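Local coordinates for CYTH domain-containing protein (PDB 2DC4) that is of unknown function but belongs to the CYTH family, whose members typically bind or process triphosphorylated substrates inside an antiparallel barrel, so it may do likewise, at residues 32-37 against 92-97; 23-28 against 103-108; 6-11 against 153-158; 40-45 against 59-64. One frame throughout, in Å; residues are numbered along the deposited sequence.

Contact 1 (32-37 against 92-97); sequences EDVYFE and FKVQGV
Tyr35 and Gly96 make an antiparallel hydrogen-bonded pair in which Tyr35 N meets Gly96 O at 2.9 Å. The return bond slips by one residue. Tyr35 O is taken by Gln95 N at 2.7 Å, and this offset is a beta bulge. At the backbone angles of Gly96 a CB would run into the carbonyl oxygen of Gln95, which explains the glycine. Beyond the bulge Glu37 N donates to Lys93 O.

The apolar contacts gather round Phe36 and Val34. Phe36 crosses Phe92 at about a right angle, CD1 lying 3.8 Å from Phe92 CB, while its CE1 meets Val94 CG2. Val34 divides its methyls: with chi1 at 173°, CG1 lies trans to the amide nitrogen and reaches Val94 CG1, and CG2 reaches Val97 CG2, both at 4.1 Å. Ile84 of helix 80-89 packs on Val34 and Phe36, and Phe92 packs on Phe92 of the second subunit. The extended chain of Gln95 packs its OE1 3.6 Å from Tyr35 CB.

Among the polar contacts, a water bridges Gln95 OE1 and Phe36 O, lying in plane at the edge of the Tyr35 ring. Tyr35 OH bonds Arg45, and Asp33 pairs with Arg47. The chemistry is therefore two-sided: Val34 and Phe36 serve helix packing, whereas Asp33 and Tyr35 engage arginines, consistent with the charged barrel interior of CYTH proteins.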
# COMPACT_ATOMS: atom_id res chain seq x y z
N GLU A 32 -9.38 11.98 -5.95
CA GLU A 32 -9.75 11.05 -7.01
C GLU A 32 -9.59 9.67 -6.39
O GLU A 32 -8.48 9.27 -6.04
CB GLU A 32 -8.81 11.20 -8.22
CG GLU A 32 -9.18 10.28 -9.38
CD GLU A 32 -8.28 10.47 -10.59
OE1 GLU A 32 -8.05 11.63 -10.99
OE2 GLU A 32 -7.81 9.45 -11.15
N ASP A 33 -10.71 8.97 -6.23
CA ASP A 33 -10.72 7.64 -5.64
C ASP A 33 -11.05 6.55 -6.64
O ASP A 33 -12.05 6.63 -7.34
CB ASP A 33 -11.75 7.53 -4.51
CG ASP A 33 -11.56 8.56 -3.43
OD1 ASP A 33 -10.42 9.04 -3.27
OD2 ASP A 33 -12.55 8.87 -2.73
N VAL A 34 -10.20 5.53 -6.71
CA VAL A 34 -10.45 4.40 -7.59
C VAL A 34 -10.89 3.25 -6.69
O VAL A 34 -10.12 2.74 -5.88
CB VAL A 34 -9.19 4.01 -8.40
CG1 VAL A 34 -9.46 2.73 -9.18
CG2 VAL A 34 -8.82 5.13 -9.34
N TYR A 35 -12.16 2.87 -6.82
CA TYR A 35 -12.72 1.79 -6.00
C TYR A 35 -12.59 0.42 -6.63
O TYR A 35 -12.67 0.28 -7.85
CB TYR A 35 -14.20 2.04 -5.71
CG TYR A 35 -14.46 3.08 -4.64
CD1 TYR A 35 -14.37 4.44 -4.93
CD2 TYR A 35 -14.81 2.69 -3.35
CE1 TYR A 35 -14.62 5.39 -3.95
CE2 TYR A 35 -15.06 3.64 -2.36
CZ TYR A 35 -14.97 4.99 -2.67
OH TYR A 35 -15.21 5.92 -1.69
N PHE A 36 -12.40 -0.58 -5.79
CA PHE A 36 -12.28 -1.97 -6.22
C PHE A 36 -13.41 -2.76 -5.57
O PHE A 36 -13.64 -2.65 -4.37
CB PHE A 36 -10.92 -2.53 -5.81
CG PHE A 36 -9.80 -2.01 -6.64
CD1 PHE A 36 -9.52 -2.58 -7.88
CD2 PHE A 36 -9.05 -0.92 -6.22
CE1 PHE A 36 -8.50 -2.07 -8.69
CE2 PHE A 36 -8.04 -0.40 -7.02
CZ PHE A 36 -7.76 -0.98 -8.26
N GLU A 37 -14.10 -3.55 -6.37
CA GLU A 37 -15.23 -4.33 -5.88
C GLU A 37 -14.89 -5.44 -4.90
O GLU A 37 -14.10 -6.35 -5.19
CB GLU A 37 -16.02 -4.90 -7.07
CG GLU A 37 -17.20 -5.76 -6.67
CD GLU A 37 -18.18 -5.96 -7.80
OE1 GLU A 37 -17.74 -6.24 -8.94
OE2 GLU A 37 -19.40 -5.86 -7.56
N PHE A 92 -8.66 -8.04 -8.41
CA PHE A 92 -9.76 -7.14 -8.07
C PHE A 92 -10.18 -6.32 -9.29
O PHE A 92 -9.34 -5.94 -10.11
CB PHE A 92 -9.35 -6.22 -6.92
CG PHE A 92 -9.12 -6.95 -5.63
CD1 PHE A 92 -10.19 -7.42 -4.88
CD2 PHE A 92 -7.82 -7.18 -5.17
CE1 PHE A 92 -9.97 -8.12 -3.70
CE2 PHE A 92 -7.60 -7.88 -3.99
CZ PHE A 92 -8.68 -8.35 -3.25
N LYS A 93 -11.47 -6.07 -9.40
CA LYS A 93 -12.02 -5.31 -10.52
C LYS A 93 -12.36 -3.88 -10.10
O LYS A 93 -12.85 -3.66 -9.00
CB LYS A 93 -13.28 -5.99 -11.06
CG LYS A 93 -13.09 -7.43 -11.50
CD LYS A 93 -12.31 -7.52 -12.81
CE LYS A 93 -12.26 -8.95 -13.32
NZ LYS A 93 -11.61 -9.05 -14.66
N VAL A 94 -12.09 -2.93 -10.99
CA VAL A 94 -12.40 -1.53 -10.70
C VAL A 94 -13.91 -1.36 -10.67
O VAL A 94 -14.61 -1.68 -11.64
CB VAL A 94 -11.80 -0.57 -11.75
CG1 VAL A 94 -12.28 0.85 -11.48
CG2 VAL A 94 -10.28 -0.62 -11.70
N GLN A 95 -14.40 -0.84 -9.55
CA GLN A 95 -15.82 -0.62 -9.33
C GLN A 95 -16.26 0.74 -9.88
O GLN A 95 -17.40 0.91 -10.32
CB GLN A 95 -16.09 -0.70 -7.83
CG GLN A 95 -17.53 -0.64 -7.39
CD GLN A 95 -17.66 -0.83 -5.89
OE1 GLN A 95 -17.03 -0.11 -5.11
NE2 GLN A 95 -18.46 -1.80 -5.49
N GLY A 96 -15.35 1.70 -9.86
CA GLY A 96 -15.66 3.03 -10.37
C GLY A 96 -14.65 4.04 -9.86
O GLY A 96 -13.75 3.70 -9.10
N VAL A 97 -14.82 5.29 -10.27
CA VAL A 97 -13.92 6.35 -9.85
C VAL A 97 -14.71 7.54 -9.35
O VAL A 97 -15.56 8.07 -10.06
CB VAL A 97 -13.03 6.83 -11.01
CG1 VAL A 97 -12.11 7.95 -10.54
CG2 VAL A 97 -12.21 5.66 -11.56
O HOH W 1 -15.16 -0.89 -3.04
O HOH W 2 -13.14 -7.40 -7.39

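Contact 2 (23-28 against 103-108); sequences AKFFGI and WIYKLN
Lys24 O is approached twice from strand 103-107, by Lys106 N at 2.8 Å and by the CA-H of Tyr105, whose CA lies 3.1 Å away. Lys24 N completes the pair by donating to Lys106 O, also at 2.8 Å. Two residues further on the pattern changes. Phe26 N bonds Ile104 O, but Ile104 N turns to Gly27 O, so Phe26 and Gly27 both face Ile104. Phe26 and Ile104 lie side by side, with Phe26 CB 3.9 Å from Ile104 CG2.

Aromatic groups gather where Phe25, Trp103 and Tyr105 share one side of the sheet. A chi1 of 179° swings the Phe25 ring away from its own amide and sets CD1 3.6 Å above one face of the Tyr105 ring, offset toward the rim; the two planes stand 57° apart, neither stacked nor edge-to-face. Against Trp103 the same ring comes rim to rim. Ile28 lies alongside Trp103, and its CG1 makes a CH-pi contact 3.7 Å from the centroid of the five-membered ring, 13° off the normal. Phe11 meets the indole edge-to-face, and Ile18 of helix 11-21 packs on Tyr105. An alanine in place of Trp103 would be likely to deprive Ile28 of its CH-pi surface and open a gap beside Phe25 and Phe11.

Two facing residues against one, with a glycine at the second, make this a classic beta bulge between neighbouring antiparallel strands of the CYTH barrel.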
# COMPACT_ATOMS: atom_id res chain seq x y z
N ALA A 23 -16.65 27.30 12.70
CA ALA A 23 -15.81 26.14 12.43
C ALA A 23 -14.51 26.64 11.81
O ALA A 23 -14.49 27.65 11.10
CB ALA A 23 -16.52 25.18 11.48
N LYS A 24 -13.42 25.93 12.08
CA LYS A 24 -12.10 26.30 11.57
C LYS A 24 -11.80 25.66 10.21
O LYS A 24 -11.83 24.44 10.08
CB LYS A 24 -11.03 25.89 12.59
CG LYS A 24 -9.60 26.04 12.14
CD LYS A 24 -8.64 25.84 13.32
CE LYS A 24 -8.81 24.47 13.99
NZ LYS A 24 -7.99 23.39 13.34
N PHE A 25 -11.52 26.49 9.21
CA PHE A 25 -11.22 25.98 7.88
C PHE A 25 -9.84 25.32 7.88
O PHE A 25 -8.85 25.96 8.24
CB PHE A 25 -11.25 27.10 6.84
CG PHE A 25 -10.91 26.66 5.45
CD1 PHE A 25 -11.73 25.76 4.78
CD2 PHE A 25 -9.77 27.13 4.81
CE1 PHE A 25 -11.42 25.33 3.49
CE2 PHE A 25 -9.44 26.71 3.52
CZ PHE A 25 -10.27 25.81 2.86
N PHE A 26 -9.79 24.05 7.50
CA PHE A 26 -8.54 23.31 7.47
C PHE A 26 -7.88 23.35 6.10
O PHE A 26 -6.66 23.56 5.99
CB PHE A 26 -8.79 21.86 7.87
CG PHE A 26 -7.59 20.99 7.75
CD1 PHE A 26 -6.55 21.08 8.67
CD2 PHE A 26 -7.46 20.11 6.68
CE1 PHE A 26 -5.40 20.30 8.53
CE2 PHE A 26 -6.31 19.33 6.53
CZ PHE A 26 -5.28 19.43 7.46
N GLY A 27 -8.68 23.14 5.06
CA GLY A 27 -8.16 23.16 3.71
C GLY A 27 -9.08 22.49 2.70
O GLY A 27 -10.12 21.93 3.06
N ILE A 28 -8.69 22.56 1.43
CA ILE A 28 -9.46 21.95 0.34
C ILE A 28 -8.64 20.80 -0.22
O ILE A 28 -7.42 20.93 -0.39
CB ILE A 28 -9.72 22.96 -0.80
CG1 ILE A 28 -10.60 24.10 -0.29
CG2 ILE A 28 -10.38 22.25 -1.99
CD1 ILE A 28 -10.75 25.24 -1.29
N TRP A 103 -14.03 20.46 1.05
CA TRP A 103 -13.74 21.58 1.93
C TRP A 103 -13.82 21.00 3.34
O TRP A 103 -14.86 20.48 3.74
CB TRP A 103 -14.82 22.66 1.78
CG TRP A 103 -14.54 23.66 0.71
CD1 TRP A 103 -14.09 24.94 0.89
CD2 TRP A 103 -14.69 23.47 -0.69
NE1 TRP A 103 -13.96 25.56 -0.32
CE2 TRP A 103 -14.32 24.68 -1.31
CE3 TRP A 103 -15.10 22.40 -1.49
CZ2 TRP A 103 -14.35 24.86 -2.70
CZ3 TRP A 103 -15.13 22.57 -2.87
CH2 TRP A 103 -14.76 23.79 -3.46
N ILE A 104 -12.72 21.08 4.08
CA ILE A 104 -12.66 20.53 5.43
C ILE A 104 -12.67 21.62 6.48
O ILE A 104 -11.90 22.57 6.41
CB ILE A 104 -11.39 19.66 5.62
CG1 ILE A 104 -11.32 18.58 4.54
CG2 ILE A 104 -11.37 19.03 7.02
CD1 ILE A 104 -10.02 17.79 4.52
N TYR A 105 -13.57 21.49 7.45
CA TYR A 105 -13.69 22.44 8.57
C TYR A 105 -13.68 21.61 9.85
O TYR A 105 -14.14 20.47 9.86
CB TYR A 105 -15.00 23.22 8.50
CG TYR A 105 -15.11 24.15 7.33
CD1 TYR A 105 -14.78 25.50 7.46
CD2 TYR A 105 -15.57 23.70 6.10
CE1 TYR A 105 -14.92 26.38 6.37
CE2 TYR A 105 -15.72 24.55 5.02
CZ TYR A 105 -15.39 25.89 5.16
OH TYR A 105 -15.58 26.74 4.10
N LYS A 106 -13.18 22.19 10.94
CA LYS A 106 -13.12 21.47 12.21
C LYS A 106 -13.74 22.29 13.33
O LYS A 106 -13.58 23.51 13.39
CB LYS A 106 -11.67 21.13 12.56
CG LYS A 106 -10.98 20.25 11.53
CD LYS A 106 -10.91 18.80 11.96
CE LYS A 106 -9.88 18.60 13.07
NZ LYS A 106 -9.80 17.19 13.52
N LEU A 107 -14.45 21.61 14.22
CA LEU A 107 -15.09 22.23 15.37
C LEU A 107 -15.07 21.20 16.50
O LEU A 107 -15.88 20.28 16.54
CB LEU A 107 -16.53 22.61 15.02
CG LEU A 107 -17.26 23.50 16.04
CD1 LEU A 107 -16.53 24.83 16.17
CD2 LEU A 107 -18.69 23.72 15.58
N ASN A 108 -14.12 21.37 17.42
CA ASN A 108 -13.98 20.43 18.52
C ASN A 108 -13.75 19.02 17.98
O ASN A 108 -12.86 18.80 17.16
CB ASN A 108 -15.22 20.47 19.42
CG ASN A 108 -15.49 21.86 19.96
OD1 ASN A 108 -14.60 22.51 20.50
ND2 ASN A 108 -16.73 22.32 19.83

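Contact 3 (6-11 against 153-158); sequences KFRVNF and DVEPKL
Lys6 reaches from Val154 to Leu158, through its carbonyl at one end and its ammonium group at the other. Its carbonyl O accepts Glu155 N at 2.9 Å. The side chain leaves with CG anti to the backbone N (chi1 -176°), runs past Glu155 O with CB 3.5 Å from that oxygen, and bends at chi3 (-60°) toward the end of the loop. There Lys6 NZ meets Lys157 O at 2.9 Å, in the carbonyl plane and on a lone pair. Tyr159 adds a cation-pi contact to the ammonium group, and a water joins Lys6 N to Glu155 O.

Glu155 is buried and turns both carboxylate oxygens to use. A bend at chi2 (47°) folds the chain so that OE2 receives Lys157 N at 2.9 Å through its anti lone pair, tying the carboxylate to its own loop. OE1 faces Arg8 NH1 in a salt bridge whose very short modelled separation leaves its exact geometry doubtful.

Arg8 lies beside Glu155, pointing the same way, with the guanidinium and carboxylate planes nearly perpendicular. Its backbone N donates to Asp153 O at 2.9 Å. Between Lys6 and Arg8 sits the single backbone bridge of Phe7 with Val154. The Phe7 ring receives Asp153 CB at its edge, its CE2 touches Val154 CG2 at 3.7 Å, and Trp141 meets it edge-to-face.

The loop is thus held to strand 2-8 largely by backbone and charged groups, with one apolar patch at Phe7, which implies that the chain is fixed in place just before helix 159-162 begins.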
# COMPACT_ATOMS: atom_id res chain seq x y z
N LYS A 6 -24.26 11.68 6.35
CA LYS A 6 -24.12 12.43 5.11
C LYS A 6 -25.43 13.14 4.78
O LYS A 6 -26.51 12.58 4.97
CB LYS A 6 -23.77 11.47 3.97
CG LYS A 6 -23.50 12.15 2.63
CD LYS A 6 -23.28 11.13 1.51
CE LYS A 6 -22.10 10.22 1.81
NZ LYS A 6 -21.90 9.21 0.73
N PHE A 7 -25.32 14.38 4.29
CA PHE A 7 -26.49 15.17 3.93
C PHE A 7 -26.38 15.74 2.52
O PHE A 7 -25.30 16.16 2.09
CB PHE A 7 -26.68 16.35 4.90
CG PHE A 7 -26.83 15.94 6.33
CD1 PHE A 7 -25.72 15.66 7.12
CD2 PHE A 7 -28.09 15.86 6.91
CE1 PHE A 7 -25.85 15.30 8.46
CE2 PHE A 7 -28.24 15.50 8.25
CZ PHE A 7 -27.12 15.22 9.02
N ARG A 8 -27.50 15.76 1.80
CA ARG A 8 -27.51 16.34 0.46
C ARG A 8 -27.74 17.82 0.77
O ARG A 8 -28.67 18.17 1.49
CB ARG A 8 -28.68 15.76 -0.35
CG ARG A 8 -28.38 15.56 -1.82
CD ARG A 8 -29.29 14.49 -2.41
NE ARG A 8 -28.69 13.87 -3.58
CZ ARG A 8 -28.79 12.58 -3.87
NH1 ARG A 8 -29.47 11.77 -3.08
NH2 ARG A 8 -28.19 12.08 -4.95
N VAL A 9 -26.88 18.68 0.25
CA VAL A 9 -26.99 20.10 0.57
C VAL A 9 -26.75 21.06 -0.57
O VAL A 9 -26.33 20.66 -1.66
CB VAL A 9 -25.95 20.49 1.64
CG1 VAL A 9 -26.10 19.62 2.87
CG2 VAL A 9 -24.55 20.35 1.05
N ASN A 10 -27.02 22.33 -0.31
CA ASN A 10 -26.74 23.38 -1.28
C ASN A 10 -25.38 23.89 -0.80
O ASN A 10 -25.26 24.44 0.29
CB ASN A 10 -27.76 24.51 -1.24
CG ASN A 10 -27.39 25.66 -2.16
OD1 ASN A 10 -26.48 26.43 -1.87
ND2 ASN A 10 -28.08 25.76 -3.30
N PHE A 11 -24.36 23.68 -1.63
CA PHE A 11 -23.00 24.07 -1.29
C PHE A 11 -22.80 25.45 -0.70
O PHE A 11 -22.27 25.60 0.40
CB PHE A 11 -22.10 23.95 -2.53
CG PHE A 11 -20.66 24.24 -2.24
CD1 PHE A 11 -19.85 23.28 -1.65
CD2 PHE A 11 -20.13 25.50 -2.50
CE1 PHE A 11 -18.53 23.57 -1.32
CE2 PHE A 11 -18.82 25.80 -2.18
CZ PHE A 11 -18.02 24.83 -1.58
N ASP A 153 -32.97 15.30 4.91
CA ASP A 153 -31.80 15.74 4.16
C ASP A 153 -30.71 14.67 4.09
O ASP A 153 -29.75 14.80 3.33
CB ASP A 153 -31.19 16.99 4.81
CG ASP A 153 -32.13 18.17 4.79
OD1 ASP A 153 -32.24 18.86 5.83
OD2 ASP A 153 -32.76 18.43 3.74
N VAL A 154 -30.86 13.63 4.89
CA VAL A 154 -29.86 12.57 4.93
C VAL A 154 -29.78 11.75 3.64
O VAL A 154 -30.79 11.46 3.00
CB VAL A 154 -30.13 11.61 6.11
CG1 VAL A 154 -29.15 10.44 6.08
CG2 VAL A 154 -29.98 12.37 7.43
N GLU A 155 -28.55 11.39 3.27
CA GLU A 155 -28.30 10.56 2.10
C GLU A 155 -27.53 9.33 2.59
O GLU A 155 -26.36 9.42 2.96
CB GLU A 155 -27.46 11.31 1.06
CG GLU A 155 -27.09 10.45 -0.15
CD GLU A 155 -28.29 9.68 -0.70
OE1 GLU A 155 -29.24 10.33 -1.17
OE2 GLU A 155 -28.28 8.44 -0.65
N PRO A 156 -28.19 8.17 2.62
CA PRO A 156 -27.57 6.92 3.08
C PRO A 156 -26.55 6.32 2.12
O PRO A 156 -25.56 5.71 2.54
CB PRO A 156 -28.77 5.98 3.27
CG PRO A 156 -29.97 6.90 3.30
CD PRO A 156 -29.61 7.95 2.31
N LYS A 157 -26.78 6.48 0.82
CA LYS A 157 -25.88 5.90 -0.18
C LYS A 157 -24.44 6.37 -0.11
O LYS A 157 -24.15 7.52 0.23
CB LYS A 157 -26.43 6.17 -1.58
CG LYS A 157 -27.73 5.45 -1.90
CD LYS A 157 -28.16 5.70 -3.34
CE LYS A 157 -29.36 4.86 -3.73
NZ LYS A 157 -29.73 5.05 -5.16
N LEU A 158 -23.53 5.46 -0.45
CA LEU A 158 -22.10 5.75 -0.46
C LEU A 158 -21.80 6.52 -1.75
O LEU A 158 -22.54 6.42 -2.72
CB LEU A 158 -21.30 4.45 -0.44
CG LEU A 158 -21.65 3.49 0.69
CD1 LEU A 158 -20.91 2.17 0.49
CD2 LEU A 158 -21.29 4.12 2.03
O HOH W 3 -25.65 9.19 5.82

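Contact 4 (40-45 against 59-64); sequences SPKLLR and YKEILD
The Tyr59 ring receives Lys42 at its edge, where Lys42 CD lies near the ring plane, 3.1 Å from Tyr59 OH. Leu43 O approaches the same ring obliquely. The Glu61 carboxylate is met from above: Lys42 NZ stands 64° out of its plane, 2.8 Å from Glu61 OE2, in a salt bridge. The Arg45 guanidinium, whose main polar partner is Tyr35, has Lys60 CE obliquely beside it.

Lys42 NZ also donates to Tyr59 OH at 2.9 Å. A final bend at chi4 (-58°) turns the ammonium group so that it sits between hydroxyl and carboxylate. A methionine in place of Lys42 would probably leave the Glu61 carboxylate without its charged mate and the Tyr59 hydroxyl without this donor.

These strands form a beta hairpin, 42-49 with 54-62, in the wall of the CYTH barrel. Leu43 and Lys60 are its hydrogen-bonded pair here, Leu43 N reaching Lys60 O at 2.7 Å and Lys60 N returning to Leu43 O at 2.9 Å. Lys42 with Glu61 and Leu44 with Tyr59 are non-hydrogen-bonded pairs. Leu86 of the second subunit packs on Leu44 and Tyr59.

At the open end of the hairpin, Pro41, preceded by a cis peptide bond, accepts an almost straight bond (177°) from Ile62 N to its O. Pro41 CB rests 3.7 Å from Ile62 CB, and Ile62 CD1 meets Leu43 CD1 at 4.1 Å.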
# COMPACT_ATOMS: atom_id res chain seq x y z
N SER A 40 -19.98 -7.48 -0.15
CA SER A 40 -20.65 -6.64 0.83
C SER A 40 -20.31 -7.13 2.23
O SER A 40 -20.18 -8.34 2.46
CB SER A 40 -22.16 -6.67 0.62
OG SER A 40 -22.83 -5.90 1.60
N PRO A 41 -20.18 -6.21 3.20
CA PRO A 41 -20.31 -4.76 3.04
C PRO A 41 -18.95 -4.07 3.11
O PRO A 41 -18.78 -3.08 3.82
CB PRO A 41 -21.17 -4.39 4.23
CG PRO A 41 -20.54 -5.23 5.31
CD PRO A 41 -20.26 -6.58 4.63
N LYS A 42 -17.98 -4.60 2.37
CA LYS A 42 -16.63 -4.04 2.39
C LYS A 42 -16.33 -3.11 1.22
O LYS A 42 -16.89 -3.25 0.13
CB LYS A 42 -15.61 -5.18 2.43
CG LYS A 42 -15.84 -6.13 3.60
CD LYS A 42 -14.92 -7.33 3.54
CE LYS A 42 -15.21 -8.29 4.67
NZ LYS A 42 -15.07 -7.64 6.00
N LEU A 43 -15.42 -2.16 1.45
CA LEU A 43 -15.00 -1.18 0.45
C LEU A 43 -13.48 -1.13 0.37
O LEU A 43 -12.80 -1.32 1.37
CB LEU A 43 -15.50 0.21 0.82
CG LEU A 43 -17.01 0.47 0.92
CD1 LEU A 43 -17.24 1.83 1.57
CD2 LEU A 43 -17.62 0.42 -0.46
N LEU A 44 -12.97 -0.87 -0.83
CA LEU A 44 -11.52 -0.76 -1.03
C LEU A 44 -11.28 0.30 -2.09
O LEU A 44 -11.86 0.26 -3.17
CB LEU A 44 -10.92 -2.09 -1.51
CG LEU A 44 -9.41 -2.07 -1.81
CD1 LEU A 44 -8.63 -1.71 -0.56
CD2 LEU A 44 -8.99 -3.43 -2.34
N ARG A 45 -10.40 1.25 -1.79
CA ARG A 45 -10.11 2.28 -2.77
C ARG A 45 -8.70 2.81 -2.63
O ARG A 45 -8.07 2.68 -1.57
CB ARG A 45 -11.08 3.45 -2.63
CG ARG A 45 -10.81 4.28 -1.40
CD ARG A 45 -11.79 5.42 -1.19
NE ARG A 45 -11.46 6.14 0.04
CZ ARG A 45 -12.35 6.59 0.91
NH1 ARG A 45 -13.65 6.40 0.70
NH2 ARG A 45 -11.95 7.22 2.01
N TYR A 59 -9.43 0.87 3.29
CA TYR A 59 -10.32 -0.28 3.39
C TYR A 59 -11.38 0.08 4.41
O TYR A 59 -11.07 0.63 5.47
CB TYR A 59 -9.55 -1.51 3.88
CG TYR A 59 -10.42 -2.69 4.27
CD1 TYR A 59 -10.83 -3.63 3.32
CD2 TYR A 59 -10.82 -2.88 5.59
CE1 TYR A 59 -11.62 -4.72 3.67
CE2 TYR A 59 -11.61 -3.97 5.96
CZ TYR A 59 -12.00 -4.88 5.00
OH TYR A 59 -12.77 -5.98 5.36
N LYS A 60 -12.63 -0.24 4.10
CA LYS A 60 -13.72 0.04 5.02
C LYS A 60 -14.70 -1.10 5.09
O LYS A 60 -14.91 -1.83 4.12
CB LYS A 60 -14.49 1.30 4.61
CG LYS A 60 -13.73 2.60 4.76
CD LYS A 60 -14.67 3.78 4.54
CE LYS A 60 -13.94 5.11 4.68
NZ LYS A 60 -14.85 6.27 4.53
N GLU A 61 -15.30 -1.26 6.26
CA GLU A 61 -16.30 -2.29 6.47
C GLU A 61 -17.49 -1.59 7.10
O GLU A 61 -17.37 -0.99 8.17
CB GLU A 61 -15.78 -3.38 7.40
CG GLU A 61 -16.86 -4.36 7.85
CD GLU A 61 -16.29 -5.58 8.53
OE1 GLU A 61 -15.53 -5.42 9.51
OE2 GLU A 61 -16.61 -6.70 8.09
N ILE A 62 -18.64 -1.63 6.43
CA ILE A 62 -19.86 -1.02 6.93
C ILE A 62 -20.31 -1.83 8.14
O ILE A 62 -20.38 -3.06 8.06
CB ILE A 62 -21.00 -1.07 5.89
CG1 ILE A 62 -20.48 -0.65 4.51
CG2 ILE A 62 -22.14 -0.17 6.34
CD1 ILE A 62 -19.86 0.71 4.46
N LEU A 63 -20.63 -1.15 9.23
CA LEU A 63 -21.04 -1.85 10.45
C LEU A 63 -22.53 -1.72 10.77
O LEU A 63 -23.03 -2.42 11.65
CB LEU A 63 -20.22 -1.35 11.63
CG LEU A 63 -18.69 -1.37 11.45
CD1 LEU A 63 -18.02 -0.80 12.69
CD2 LEU A 63 -18.22 -2.80 11.19
N ASP A 64 -23.23 -0.83 10.07
CA ASP A 64 -24.66 -0.62 10.30
C ASP A 64 -25.41 -0.61 8.97
O ASP A 64 -24.79 -0.69 7.91
CB ASP A 64 -24.90 0.70 11.03
CG ASP A 64 -24.63 1.91 10.16
OD1 ASP A 64 -23.57 1.94 9.50
OD2 ASP A 64 -25.48 2.82 10.12

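Contacts 1, 2 and 4 pair strands of one antiparallel barrel; contact 3 fastens a loop to another of its strands. Contacts 1 and 2 lie at the two ends of the same strand pair, 24-36 with 94-107, their centres about 28 Å apart on opposite sides of the chain's centre. Contact 4, with its centre about 13 Å from that of contact 1, continues the sheet directly: Phe36 N probably bonds Leu44 O at 2.8 Å. Contact 3 touches contact 2 through Phe11 CE1 and Trp103 CE3, 3.6 Å apart, and contact 4 through Leu158 and Leu43. Contacts 1 and 4 also reach the second subunit. Their Tyr35 and Arg45 lie in what is probably the charged CYTH tunnel.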